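Local coordinates for protein glutathione transferase gst1-6 (Anopheles dirus, PDB 1V2A) that probably catalyses the conjugation of glutathione to electrophilic, halide-bearing xenobiotics as part of detoxification, working as a homodimer, at residues 79-84 against 148-153. Residues are numbered along the deposited sequence; the frame is centred on the assembly and turned at random.
Sequences DTLYPK and DHLTVA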
loop_
_atom_site.group_PDB
_atom_site.type_symbol
_atom_site.label_atom_id
_atom_site.label_comp_id
_atom_site.label_asym_id
_atom_site.label_seq_id
_atom_site.Cartn_x
_atom_site.Cartn_y
_atom_site.Cartn_z
ATOM N N ASP B 79 8.931 4.579 -20.236
ATOM C CA ASP B 79 8.372 3.672 -19.248
ATOM C C ASP B 79 9.492 3.183 -18.323
ATOM O O ASP B 79 9.338 2.195 -17.611
ATOM C CB ASP B 79 7.690 2.490 -19.938
ATOM C CG ASP B 79 6.320 2.847 -20.486
ATOM O OD1 ASP B 79 5.412 3.129 -19.675
ATOM O OD2 ASP B 79 6.146 2.853 -21.725
ATOM N N THR B 80 10.616 3.893 -18.337
ATOM C CA THR B 80 11.766 3.543 -17.508
ATOM C C THR B 80 11.475 3.721 -16.018
ATOM O O THR B 80 11.911 2.912 -15.202
ATOM C CB THR B 80 13.006 4.399 -17.875
ATOM O OG1 THR B 80 12.719 5.781 -17.635
ATOM C CG2 THR B 80 13.370 4.217 -19.346
ATOM N N LEU B 81 10.747 4.779 -15.666
ATOM C CA LEU B 81 10.398 5.031 -14.268
ATOM C C LEU B 81 9.416 3.977 -13.769
ATOM O O LEU B 81 9.279 3.760 -12.568
ATOM C CB LEU B 81 9.777 6.423 -14.097
ATOM C CG LEU B 81 10.680 7.643 -14.316
ATOM C CD1 LEU B 81 9.901 8.922 -14.029
ATOM C CD2 LEU B 81 11.901 7.536 -13.412
ATOM N N TYR B 82 8.721 3.337 -14.704
ATOM C CA TYR B 82 7.770 2.293 -14.364
ATOM C C TYR B 82 7.728 1.252 -15.495
ATOM O O TYR B 82 6.771 1.174 -16.264
ATOM C CB TYR B 82 6.385 2.893 -14.121
ATOM C CG TYR B 82 5.433 1.949 -13.424
ATOM C CD1 TYR B 82 5.750 1.403 -12.177
ATOM C CD2 TYR B 82 4.222 1.587 -14.013
ATOM C CE1 TYR B 82 4.882 0.516 -11.536
ATOM C CE2 TYR B 82 3.350 0.707 -13.381
ATOM C CZ TYR B 82 3.683 0.172 -12.144
ATOM O OH TYR B 82 2.810 -0.703 -11.522
ATOM N N PRO B 83 8.785 0.432 -15.601
ATOM C CA PRO B 83 8.932 -0.618 -16.611
ATOM C C PRO B 83 7.711 -1.519 -16.833
ATOM O O PRO B 83 7.044 -1.945 -15.889
ATOM C CB PRO B 83 10.144 -1.397 -16.112
ATOM C CG PRO B 83 10.978 -0.331 -15.489
ATOM C CD PRO B 83 9.961 0.468 -14.713
ATOM N N LYS B 84 7.449 -1.818 -18.103
ATOM C CA LYS B 84 6.327 -2.656 -18.497
ATOM C C LYS B 84 6.570 -4.151 -18.307
ATOM O O LYS B 84 5.617 -4.922 -18.168
ATOM C CB LYS B 84 5.970 -2.375 -19.956
ATOM C CG LYS B 84 5.383 -0.994 -20.160
ATOM C CD LYS B 84 5.094 -0.720 -21.618
ATOM C CE LYS B 84 4.166 0.464 -21.751
ATOM N NZ LYS B 84 2.905 0.218 -21.000
ATOM N N ASP B 148 17.883 -1.654 -11.940
ATOM C CA ASP B 148 19.224 -1.213 -12.300
ATOM C C ASP B 148 19.184 0.258 -12.735
ATOM O O ASP B 148 20.123 0.779 -13.337
ATOM C CB ASP B 148 19.765 -2.094 -13.430
ATOM C CG ASP B 148 19.041 -1.862 -14.753
ATOM O OD1 ASP B 148 17.846 -1.485 -14.735
ATOM O OD2 ASP B 148 19.671 -2.066 -15.811
ATOM N N HIS B 149 18.075 0.921 -12.433
ATOM C CA HIS B 149 17.905 2.330 -12.756
ATOM C C HIS B 149 16.757 2.899 -11.916
ATOM O O HIS B 149 15.959 2.155 -11.354
ATOM C CB HIS B 149 17.610 2.530 -14.256
ATOM C CG HIS B 149 16.253 2.062 -14.675
ATOM N ND1 HIS B 149 15.984 0.751 -15.004
ATOM C CD2 HIS B 149 15.071 2.718 -14.754
ATOM C CE1 HIS B 149 14.694 0.619 -15.260
ATOM N NE2 HIS B 149 14.117 1.798 -15.116
ATOM N N LEU B 150 16.681 4.223 -11.849
ATOM C CA LEU B 150 15.645 4.902 -11.081
ATOM C C LEU B 150 14.232 4.571 -11.565
ATOM O O LEU B 150 13.981 4.460 -12.763
ATOM C CB LEU B 150 15.861 6.414 -11.162
ATOM C CG LEU B 150 14.979 7.321 -10.307
ATOM C CD1 LEU B 150 15.712 7.673 -9.014
ATOM C CD2 LEU B 150 14.659 8.591 -11.088
ATOM N N THR B 151 13.313 4.419 -10.619
ATOM C CA THR B 151 11.917 4.136 -10.923
ATOM C C THR B 151 11.082 4.910 -9.907
ATOM O O THR B 151 11.629 5.612 -9.056
ATOM C CB THR B 151 11.588 2.621 -10.802
ATOM O OG1 THR B 151 11.750 2.186 -9.445
ATOM C CG2 THR B 151 12.504 1.804 -11.696
ATOM N N VAL B 152 9.765 4.794 -9.995
ATOM C CA VAL B 152 8.895 5.479 -9.054
ATOM C C VAL B 152 9.123 4.974 -7.635
ATOM O O VAL B 152 8.703 5.607 -6.663
ATOM C CB VAL B 152 7.425 5.268 -9.419
ATOM C CG1 VAL B 152 7.126 5.963 -10.732
ATOM C CG2 VAL B 152 7.138 3.794 -9.546
ATOM N N ALA B 153 9.783 3.823 -7.520
ATOM C CA ALA B 153 10.067 3.234 -6.221
ATOM C C ALA B 153 11.056 4.104 -5.476
ATOM O O ALA B 153 10.883 4.400 -4.297
ATOM C CB ALA B 153 10.640 1.845 -6.394
#
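Leu81 O accepts a 2.8 Å hydrogen bond from Val152 N, tying the linker between the thioredoxin-like and helical domains of this GST fold to the first turn of helix 152-162. The donor lies in the carbonyl plane on a lone pair, and the bond is moderately bent (N-H...O 149°). Thr151 is the N-cap: its OG1, placed between backbone N and carbonyl carbon (chi1 64°), accepts from Ala153 N at 3.2 Å, while Asp154 OD2 accepts from Thr151 N, the return half of the N-capping box (Thr-x-x-Asp) known from this helix in GSTs. On this tight, buried side Val152 CG2 meets Tyr82 CD1 obliquely at 3.8 Å, and Val68 and Val72 of helix 64-75 and Val92 of helix 86-115 close round the valine. The tyrosine hydroxyl bonds Asn93 of that second helix. The Leu81 and Leu150 side chains lie side by side, pointing the same way, their CD2 atoms 3.8 Å apart, with Leu18 and Leu22 of helix 13-22 also against Leu81. Toward solvent, past the exposed Thr80 and Asp148, polar bonds take over. The His149 ring turns its edge to Pro83 CG and gives NE2 to Thr80 O, a hydrogen bond modelled so short that its length is doubtful. Its ND1 reaches Asp148 OD1 at 2.9 Å, nearly straight (168°), on the carboxylate's syn side but tilted out of its plane.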